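Local coordinates for F-BAR domain only protein 1 (Danio rerio, PDB 5JP2), which probably acts early in clathrin-mediated endocytosis, its mu homology domain binding a peptide of Eps15, and may regulate Bmp signalling through endocytosis of Bmp receptors, at residues T174-H187 with W200-L214. Residues are numbered along the deposited sequence; the frame is centred on the assembly and turned at random.
Sequences TQLTSVQVLLPLDH and WNAEERRLLWKLANL
Leu-176 and Leu-214 bond to each other through both backbone N-H and C=O groups, a single antiparallel bridge in the mu homology domain. The chain turns a corner at Ser-178, and a water links the two segments there: it accepts from Val-179 N and donates to Leu-211 O and, at 2.7 Å, to Asn-213 OD1, whose amide oxygen offers the water an acceptor. After the corner, strand 179-184 runs antiparallel to strand 206-210 near the edge of the large mixed sheet, where strand 199-201 is outermost. With CG1 anti to its backbone N (chi1 -175°), Val-179 sets that methyl 3.6 Å from CD1 of Leu-211, which also touches Tyr-164 of strand 157-166. Branched Val-181 shares the same leucine methyl through CG2, while its CG1 lies 4.0 Å from CE3 of Trp-209; Val-181 and Trp-209 belong to the apolar face, which packs against strands 157-166 and 223-231. On the other face, CD2 of Leu-182 lies 3.5 Å from CD1 of Leu-208, the two side chains running alongside. The same CD2 lies over one face of the Arg-206 guanidinium, whose aliphatic stem and flat head suit this less buried side. Leu-183 CB meets an edge of the Trp-209 indole, whose NE1 is satisfied by Pro-196 O. Beyond Pro-184, Leu-185 N donates to Arg-205 O, beside a G1 beta bulge in which Arg-205 and Arg-206 both face Asn-201. Trp-200 completes this end: NE1 reaches Leu-185 O at 3.0 Å, and CH2 packs 3.7 Å from His-187 CB. A leucine in place of Trp-200 would probably leave the Leu-185 carbonyl without this donor and His-187 less well packed. The indole bond is bent, 142° at the hydrogen; Leu-185 O lies almost in the indole plane, whereas NE1 sits 38° out of the carbonyl plane.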
ATOM      1  N   THR B 174       6.893   3.956  10.528  1.00 55.27           N
ATOM      2  CA  THR B 174       6.342   5.142   9.894  1.00 51.11           C
ATOM      3  C   THR B 174       5.002   5.419  10.548  1.00 35.91           C
ATOM      4  O   THR B 174       4.478   4.584  11.278  1.00 48.12           O
ATOM      5  CB  THR B 174       6.190   4.996   8.370  1.00 57.43           C
ATOM      6  OG1 THR B 174       5.670   6.215   7.823  1.00 57.84           O
ATOM      7  CG2 THR B 174       5.267   3.850   7.992  1.00 34.41           C
ATOM      8  N   GLN B 175       4.462   6.597  10.314  1.00 37.26           N
ATOM      9  CA  GLN B 175       3.162   6.946  10.834  1.00 33.22           C
ATOM     10  C   GLN B 175       2.050   6.409   9.944  1.00 34.88           C
ATOM     11  O   GLN B 175       2.199   6.287   8.729  1.00 32.96           O
ATOM     12  CB  GLN B 175       3.040   8.459  10.937  1.00 38.39           C
ATOM     13  CG  GLN B 175       4.033   9.087  11.845  1.00 44.69           C
ATOM     14  CD  GLN B 175       3.534  10.414  12.344  1.00 58.44           C
ATOM     15  OE1 GLN B 175       3.069  11.242  11.564  1.00 44.29           O
ATOM     16  NE2 GLN B 175       3.612  10.624  13.650  1.00 80.32           N
ATOM     17  N   LEU B 176       0.913   6.128  10.559  1.00 30.66           N
ATOM     18  CA  LEU B 176      -0.328   5.958   9.826  1.00 29.17           C
ATOM     19  C   LEU B 176      -1.068   7.287   9.844  1.00 25.26           C
ATOM     20  O   LEU B 176      -1.321   7.841  10.910  1.00 36.67           O
ATOM     21  CB  LEU B 176      -1.171   4.850  10.462  1.00 28.28           C
ATOM     22  CG  LEU B 176      -0.435   3.529  10.765  1.00 22.65           C
ATOM     23  CD1 LEU B 176      -1.285   2.623  11.579  1.00 17.86           C
ATOM     24  CD2 LEU B 176      -0.001   2.802   9.519  1.00 32.44           C
ATOM     25  N   THR B 177      -1.415   7.798   8.674  1.00 28.53           N
ATOM     26  CA  THR B 177      -2.031   9.108   8.561  1.00 23.81           C
ATOM     27  C   THR B 177      -3.384   8.979   7.874  1.00 31.37           C
ATOM     28  O   THR B 177      -3.771   7.909   7.432  1.00 31.58           O
ATOM     29  CB  THR B 177      -1.108  10.081   7.812  1.00 33.14           C
ATOM     30  OG1 THR B 177      -0.999   9.706   6.438  1.00 45.16           O
ATOM     31  CG2 THR B 177       0.271  10.049   8.414  1.00 32.08           C
ATOM     32  N   SER B 178      -4.096  10.098   7.779  1.00 34.52           N
ATOM     33  CA  SER B 178      -5.470  10.132   7.274  1.00 26.83           C
ATOM     34  C   SER B 178      -6.335   9.039   7.909  1.00 30.10           C
ATOM     35  O   SER B 178      -7.123   8.371   7.246  1.00 34.26           O
ATOM     36  CB  SER B 178      -5.484  10.025   5.750  1.00 35.88           C
ATOM     37  OG  SER B 178      -4.984  11.204   5.158  1.00 41.30           O
ATOM     38  N   VAL B 179      -6.200   8.878   9.216  1.00 29.95           N
ATOM     39  CA  VAL B 179      -6.859   7.801   9.935  1.00 21.69           C
ATOM     40  C   VAL B 179      -8.314   8.164  10.192  1.00 24.03           C
ATOM     41  O   VAL B 179      -8.611   9.209  10.768  1.00 40.43           O
ATOM     42  CB  VAL B 179      -6.132   7.488  11.247  1.00 26.75           C
ATOM     43  CG1 VAL B 179      -6.771   6.282  11.916  1.00 24.11           C
ATOM     44  CG2 VAL B 179      -4.667   7.232  10.984  1.00 26.96           C
ATOM     45  N   GLN B 180      -9.217   7.293   9.760  1.00 32.49           N
ATOM     46  CA  GLN B 180     -10.648   7.445   9.948  1.00 27.20           C
ATOM     47  C   GLN B 180     -11.248   6.132  10.431  1.00 24.05           C
ATOM     48  O   GLN B 180     -10.795   5.056  10.064  1.00 32.53           O
ATOM     49  CB  GLN B 180     -11.344   7.837   8.650  1.00 34.56           C
ATOM     50  CG  GLN B 180     -11.053   9.209   8.143  1.00 33.39           C
ATOM     51  CD  GLN B 180     -11.883   9.535   6.929  1.00 39.64           C
ATOM     52  OE1 GLN B 180     -12.600   8.685   6.420  1.00 53.24           O
ATOM     53  NE2 GLN B 180     -11.800  10.767   6.460  1.00 44.62           N
ATOM     54  N   VAL B 181     -12.312   6.229  11.210  1.00 29.30           N
ATOM     55  CA  VAL B 181     -13.057   5.065  11.657  1.00 32.30           C
ATOM     56  C   VAL B 181     -14.508   5.296  11.296  1.00 29.17           C
ATOM     57  O   VAL B 181     -15.077   6.333  11.639  1.00 36.13           O
ATOM     58  CB  VAL B 181     -12.910   4.810  13.164  1.00 25.27           C
ATOM     59  CG1 VAL B 181     -13.745   3.588  13.587  1.00 21.88           C
ATOM     60  CG2 VAL B 181     -11.470   4.605  13.502  1.00 24.51           C
ATOM     61  N   LEU B 182     -15.100   4.326  10.616  1.00 28.43           N
ATOM     62  CA  LEU B 182     -16.437   4.444  10.062  1.00 23.97           C
ATOM     63  C   LEU B 182     -17.325   3.365  10.653  1.00 31.20           C
ATOM     64  O   LEU B 182     -17.003   2.177  10.575  1.00 38.80           O
ATOM     65  CB  LEU B 182     -16.400   4.324   8.543  1.00 37.43           C
ATOM     66  CG  LEU B 182     -15.464   5.319   7.861  1.00 38.74           C
ATOM     67  CD1 LEU B 182     -15.097   4.859   6.482  1.00 53.73           C
ATOM     68  CD2 LEU B 182     -16.141   6.641   7.795  1.00 46.10           C
ATOM     69  N   LEU B 183     -18.421   3.781  11.260  1.00 29.78           N
ATOM     70  CA  LEU B 183     -19.449   2.870  11.753  1.00 30.42           C
ATOM     71  C   LEU B 183     -20.748   3.193  11.029  1.00 39.91           C
ATOM     72  O   LEU B 183     -21.314   4.277  11.242  1.00 42.82           O
ATOM     73  CB  LEU B 183     -19.617   3.006  13.263  1.00 27.66           C
ATOM     74  CG  LEU B 183     -20.782   2.272  13.909  1.00 32.29           C
ATOM     75  CD1 LEU B 183     -20.661   0.772  13.738  1.00 36.46           C
ATOM     76  CD2 LEU B 183     -20.826   2.629  15.355  1.00 44.83           C
ATOM     77  N   PRO B 184     -21.262   2.319  10.161  1.00 47.67           N
ATOM     78  CA  PRO B 184     -22.517   2.649   9.483  1.00 52.97           C
ATOM     79  C   PRO B 184     -23.678   2.589  10.458  1.00 40.13           C
ATOM     80  O   PRO B 184     -23.744   1.711  11.315  1.00 39.96           O
ATOM     81  CB  PRO B 184     -22.620   1.576   8.395  1.00 48.61           C
ATOM     82  CG  PRO B 184     -21.867   0.463   8.915  1.00 43.23           C
ATOM     83  CD  PRO B 184     -20.759   1.001   9.755  1.00 47.97           C
ATOM     84  N   LEU B 185     -24.566   3.573  10.352  1.00 52.40           N
ATOM     85  CA  LEU B 185     -25.730   3.681  11.215  1.00 50.64           C
ATOM     86  C   LEU B 185     -26.878   4.285  10.428  1.00 41.93           C
ATOM     87  O   LEU B 185     -26.717   5.337   9.807  1.00 44.54           O
ATOM     88  CB  LEU B 185     -25.406   4.548  12.426  1.00 54.67           C
ATOM     89  CG  LEU B 185     -26.519   4.704  13.443  1.00 43.68           C
ATOM     90  CD1 LEU B 185     -26.856   3.348  14.001  1.00 53.30           C
ATOM     91  CD2 LEU B 185     -26.062   5.621  14.527  1.00 42.65           C
ATOM     92  N   ASP B 186     -28.055   3.686  10.541  1.00 49.90           N
ATOM     93  CA  ASP B 186     -29.183   4.144   9.751  1.00 57.40           C
ATOM     94  C   ASP B 186     -29.726   5.470  10.281  1.00 46.68           C
ATOM     95  O   ASP B 186     -29.466   5.870  11.417  1.00 46.40           O
ATOM     96  CB  ASP B 186     -30.272   3.071   9.757  1.00 75.24           C
ATOM     97  CG  ASP B 186     -31.374   3.344   8.763  1.00 60.46           C
ATOM     98  OD1 ASP B 186     -31.073   3.828   7.654  1.00 64.66           O
ATOM     99  OD2 ASP B 186     -32.544   3.071   9.092  1.00 78.86           O
ATOM    100  N   HIS B 187     -30.543   6.129   9.457  1.00 45.86           N
ATOM    101  CA  HIS B 187     -31.083   7.430   9.828  1.00 45.69           C
ATOM    102  C   HIS B 187     -32.244   7.324  10.804  1.00 47.45           C
ATOM    103  O   HIS B 187     -32.766   8.349  11.233  1.00 60.99           O
ATOM    104  CB  HIS B 187     -31.507   8.209   8.583  1.00 55.49           C
ATOM    105  CG  HIS B 187     -32.553   7.524   7.765  1.00 60.11           C
ATOM    106  ND1 HIS B 187     -33.788   7.189   8.271  1.00 55.89           N
ATOM    107  CD2 HIS B 187     -32.552   7.119   6.476  1.00 67.74           C
ATOM    108  CE1 HIS B 187     -34.500   6.596   7.332  1.00 60.64           C
ATOM    109  NE2 HIS B 187     -33.773   6.542   6.231  1.00 61.61           N
ATOM    110  N   TRP B 200     -22.036  12.401  11.705  1.00 39.45           N
ATOM    111  CA  TRP B 200     -22.880  11.467  10.975  1.00 28.34           C
ATOM    112  C   TRP B 200     -23.013  11.962   9.545  1.00 32.49           C
ATOM    113  O   TRP B 200     -23.525  13.052   9.310  1.00 50.43           O
ATOM    114  CB  TRP B 200     -24.246  11.314  11.633  1.00 31.84           C
ATOM    115  CG  TRP B 200     -25.008  10.146  11.092  1.00 36.52           C
ATOM    116  CD1 TRP B 200     -24.840   8.831  11.416  1.00 30.03           C
ATOM    117  CD2 TRP B 200     -26.048  10.184  10.116  1.00 40.63           C
ATOM    118  NE1 TRP B 200     -25.710   8.051  10.700  1.00 29.99           N
ATOM    119  CE2 TRP B 200     -26.466   8.859   9.897  1.00 36.41           C
ATOM    120  CE3 TRP B 200     -26.671  11.213   9.407  1.00 37.78           C
ATOM    121  CZ2 TRP B 200     -27.471   8.540   9.002  1.00 46.20           C
ATOM    122  CZ3 TRP B 200     -27.667  10.893   8.527  1.00 42.84           C
ATOM    123  CH2 TRP B 200     -28.058   9.571   8.327  1.00 38.69           C
ATOM    124  N   ASN B 201     -22.529  11.177   8.601  1.00 42.01           N
ATOM    125  CA  ASN B 201     -22.536  11.561   7.201  1.00 42.12           C
ATOM    126  C   ASN B 201     -23.858  11.095   6.612  1.00 43.65           C
ATOM    127  O   ASN B 201     -24.165   9.903   6.652  1.00 42.76           O
ATOM    128  CB  ASN B 201     -21.348  10.942   6.463  1.00 48.94           C
ATOM    129  CG  ASN B 201     -21.438  11.118   4.961  1.00 63.19           C
ATOM    130  OD1 ASN B 201     -22.001  10.292   4.256  1.00 61.63           O
ATOM    131  ND2 ASN B 201     -20.872  12.204   4.466  1.00 66.34           N
ATOM    132  N   ALA B 202     -24.660  12.033   6.120  1.00 50.28           N
ATOM    133  CA  ALA B 202     -26.003  11.668   5.690  1.00 53.02           C
ATOM    134  C   ALA B 202     -26.017  10.952   4.353  1.00 51.14           C
ATOM    135  O   ALA B 202     -26.877  10.101   4.128  1.00 55.74           O
ATOM    136  CB  ALA B 202     -26.892  12.904   5.619  1.00 61.12           C
ATOM    137  N   GLU B 203     -25.093  11.277   3.458  1.00 68.56           N
ATOM    138  CA  GLU B 203     -25.034  10.588   2.175  1.00 74.29           C
ATOM    139  C   GLU B 203     -24.791   9.093   2.360  1.00 55.26           C
ATOM    140  O   GLU B 203     -25.533   8.264   1.833  1.00 50.26           O
ATOM    141  CB  GLU B 203     -23.967  11.224   1.289  1.00 81.41           C
ATOM    142  CG  GLU B 203     -24.407  12.551   0.698  1.00 87.39           C
ATOM    143  CD  GLU B 203     -23.253  13.474   0.371  1.00 90.48           C
ATOM    144  OE1 GLU B 203     -22.178  13.336   0.989  1.00103.24           O
ATOM    145  OE2 GLU B 203     -23.425  14.347  -0.505  1.00 93.77           O
ATOM    146  N   GLU B 204     -23.720   8.731   3.055  1.00 54.93           N
ATOM    147  CA  GLU B 204     -23.375   7.332   3.257  1.00 56.66           C
ATOM    148  C   GLU B 204     -24.043   6.696   4.467  1.00 53.21           C
ATOM    149  O   GLU B 204     -24.018   5.470   4.586  1.00 70.74           O
ATOM    150  CB  GLU B 204     -21.855   7.175   3.373  1.00 65.16           C
ATOM    151  CG  GLU B 204     -21.052   7.993   2.361  1.00 78.27           C
ATOM    152  CD  GLU B 204     -21.527   7.824   0.923  1.00 92.33           C
ATOM    153  OE1 GLU B 204     -21.859   6.687   0.525  1.00 90.54           O
ATOM    154  OE2 GLU B 204     -21.567   8.835   0.188  1.00110.23           O
ATOM    155  N   ARG B 205     -24.619   7.488   5.370  1.00 51.37           N
ATOM    156  CA  ARG B 205     -25.312   6.992   6.560  1.00 48.37           C
ATOM    157  C   ARG B 205     -24.357   6.216   7.468  1.00 44.98           C
ATOM    158  O   ARG B 205     -24.481   5.010   7.677  1.00 41.50           O
ATOM    159  CB  ARG B 205     -26.521   6.130   6.183  1.00 67.56           C
ATOM    160  CG  ARG B 205     -27.366   6.698   5.069  1.00 77.04           C
ATOM    161  CD  ARG B 205     -28.740   6.074   5.041  1.00 76.53           C
ATOM    162  NE  ARG B 205     -29.534   6.558   3.915  1.00 99.69           N
ATOM    163  CZ  ARG B 205     -30.071   7.773   3.838  1.00103.73           C
ATOM    164  NH1 ARG B 205     -29.897   8.650   4.818  1.00 97.76           N
ATOM    165  NH2 ARG B 205     -30.777   8.117   2.770  1.00 94.84           N
ATOM    166  N   ARG B 206     -23.414   6.955   8.043  1.00 39.49           N
ATOM    167  CA  ARG B 206     -22.395   6.320   8.862  1.00 44.10           C
ATOM    168  C   ARG B 206     -21.793   7.332   9.823  1.00 33.76           C
ATOM    169  O   ARG B 206     -21.796   8.534   9.575  1.00 33.31           O
ATOM    170  CB  ARG B 206     -21.309   5.675   8.003  1.00 49.67           C
ATOM    171  CG  ARG B 206     -20.605   6.637   7.102  1.00 66.22           C
ATOM    172  CD  ARG B 206     -19.777   5.914   6.055  1.00 71.26           C
ATOM    173  NE  ARG B 206     -19.018   6.861   5.241  1.00 69.19           N
ATOM    174  CZ  ARG B 206     -18.228   6.519   4.230  1.00 74.20           C
ATOM    175  NH1 ARG B 206     -18.086   5.246   3.894  1.00 74.55           N
ATOM    176  NH2 ARG B 206     -17.584   7.454   3.551  1.00 62.94           N
ATOM    177  N   LEU B 207     -21.312   6.822  10.949  1.00 33.82           N
ATOM    178  CA  LEU B 207     -20.589   7.631  11.916  1.00 31.00           C
ATOM    179  C   LEU B 207     -19.115   7.726  11.542  1.00 34.68           C
ATOM    180  O   LEU B 207     -18.497   6.732  11.153  1.00 44.54           O
ATOM    181  CB  LEU B 207     -20.705   7.021  13.303  1.00 33.32           C
ATOM    182  CG  LEU B 207     -21.981   7.276  14.063  1.00 37.57           C
ATOM    183  CD1 LEU B 207     -21.895   6.551  15.378  1.00 53.72           C
ATOM    184  CD2 LEU B 207     -22.112   8.751  14.276  1.00 35.76           C
ATOM    185  N   LEU B 208     -18.557   8.927  11.646  1.00 35.36           N
ATOM    186  CA  LEU B 208     -17.176   9.193  11.268  1.00 28.38           C
ATOM    187  C   LEU B 208     -16.374   9.727  12.439  1.00 35.28           C
ATOM    188  O   LEU B 208     -16.697  10.781  12.989  1.00 41.75           O
ATOM    189  CB  LEU B 208     -17.109  10.201  10.127  1.00 33.30           C
ATOM    190  CG  LEU B 208     -15.701  10.676   9.763  1.00 46.09           C
ATOM    191  CD1 LEU B 208     -14.812   9.555   9.261  1.00 47.49           C
ATOM    192  CD2 LEU B 208     -15.763  11.788   8.743  1.00 42.55           C
ATOM    193  N   TRP B 209     -15.331   9.000  12.817  1.00 48.90           N
ATOM    194  CA  TRP B 209     -14.295   9.505  13.703  1.00 27.76           C
ATOM    195  C   TRP B 209     -13.054   9.821  12.881  1.00 31.67           C
ATOM    196  O   TRP B 209     -12.620   9.000  12.071  1.00 41.40           O
ATOM    197  CB  TRP B 209     -13.936   8.497  14.786  1.00 38.23           C
ATOM    198  CG  TRP B 209     -14.962   8.324  15.845  1.00 30.47           C
ATOM    199  CD1 TRP B 209     -15.104   9.057  16.978  1.00 27.31           C
ATOM    200  CD2 TRP B 209     -15.966   7.317  15.890  1.00 34.84           C
ATOM    201  NE1 TRP B 209     -16.143   8.576  17.722  1.00 39.60           N
ATOM    202  CE2 TRP B 209     -16.690   7.506  17.075  1.00 35.86           C
ATOM    203  CE3 TRP B 209     -16.332   6.283  15.033  1.00 32.21           C
ATOM    204  CZ2 TRP B 209     -17.757   6.700  17.425  1.00 38.86           C
ATOM    205  CZ3 TRP B 209     -17.376   5.477  15.389  1.00 28.17           C
ATOM    206  CH2 TRP B 209     -18.081   5.688  16.574  1.00 35.43           C
ATOM    207  N   LYS B 210     -12.469  10.984  13.113  1.00 32.53           N
ATOM    208  CA  LYS B 210     -11.164  11.324  12.570  1.00 33.23           C
ATOM    209  C   LYS B 210     -10.153  11.206  13.695  1.00 34.50           C
ATOM    210  O   LYS B 210     -10.291  11.868  14.724  1.00 38.89           O
ATOM    211  CB  LYS B 210     -11.141  12.740  12.000  1.00 42.66           C
ATOM    212  CG  LYS B 210     -12.000  12.968  10.787  1.00 51.22           C
ATOM    213  CD  LYS B 210     -11.721  14.341  10.215  1.00 59.97           C
ATOM    214  CE  LYS B 210     -12.521  14.607   8.963  1.00 67.84           C
ATOM    215  NZ  LYS B 210     -12.243  15.968   8.431  1.00113.65           N
ATOM    216  N   LEU B 211      -9.121  10.410  13.482  1.00 34.46           N
ATOM    217  CA  LEU B 211      -8.139  10.125  14.506  1.00 32.41           C
ATOM    218  C   LEU B 211      -6.845  10.853  14.196  1.00 32.25           C
ATOM    219  O   LEU B 211      -6.534  11.130  13.040  1.00 33.25           O
ATOM    220  CB  LEU B 211      -7.862   8.627  14.595  1.00 37.53           C
ATOM    221  CG  LEU B 211      -9.026   7.723  14.967  1.00 28.79           C
ATOM    222  CD1 LEU B 211      -8.556   6.314  15.069  1.00 37.78           C
ATOM    223  CD2 LEU B 211      -9.588   8.159  16.280  1.00 45.84           C
ATOM    224  N   ALA B 212      -6.104  11.181  15.241  1.00 36.61           N
ATOM    225  CA  ALA B 212      -4.785  11.740  15.040  1.00 38.27           C
ATOM    226  C   ALA B 212      -3.888  10.688  14.409  1.00 41.79           C
ATOM    227  O   ALA B 212      -4.174   9.496  14.464  1.00 35.48           O
ATOM    228  CB  ALA B 212      -4.189  12.211  16.363  1.00 32.08           C
ATOM    229  N   ASN B 213      -2.808  11.139  13.784  1.00 34.25           N
ATOM    230  CA  ASN B 213      -1.862  10.200  13.212  1.00 32.60           C
ATOM    231  C   ASN B 213      -1.388   9.234  14.285  1.00 40.74           C
ATOM    232  O   ASN B 213      -1.233   9.602  15.447  1.00 45.80           O
ATOM    233  CB  ASN B 213      -0.672  10.935  12.617  1.00 22.92           C
ATOM    234  CG  ASN B 213      -1.051  11.817  11.474  1.00 31.37           C
ATOM    235  OD1 ASN B 213      -2.124  11.690  10.908  1.00 37.12           O
ATOM    236  ND2 ASN B 213      -0.155  12.715  11.110  1.00 38.91           N
ATOM    237  N   LEU B 214      -1.138   7.992  13.884  1.00 36.92           N
ATOM    238  CA  LEU B 214      -0.742   6.952  14.815  1.00 27.99           C
ATOM    239  C   LEU B 214       0.667   6.503  14.527  1.00 31.59           C
ATOM    240  O   LEU B 214       1.061   6.368  13.368  1.00 41.89           O
ATOM    241  CB  LEU B 214      -1.654   5.754  14.737  1.00 28.63           C
ATOM    242  CG  LEU B 214      -3.120   6.075  14.873  1.00 34.04           C
ATOM    243  CD1 LEU B 214      -3.863   4.860  14.466  1.00 30.32           C
ATOM    244  CD2 LEU B 214      -3.430   6.468  16.287  1.00 45.28           C
TER
HETATM  245  O   HOH W   1      -4.656  10.808  11.053  1.00 28.20           O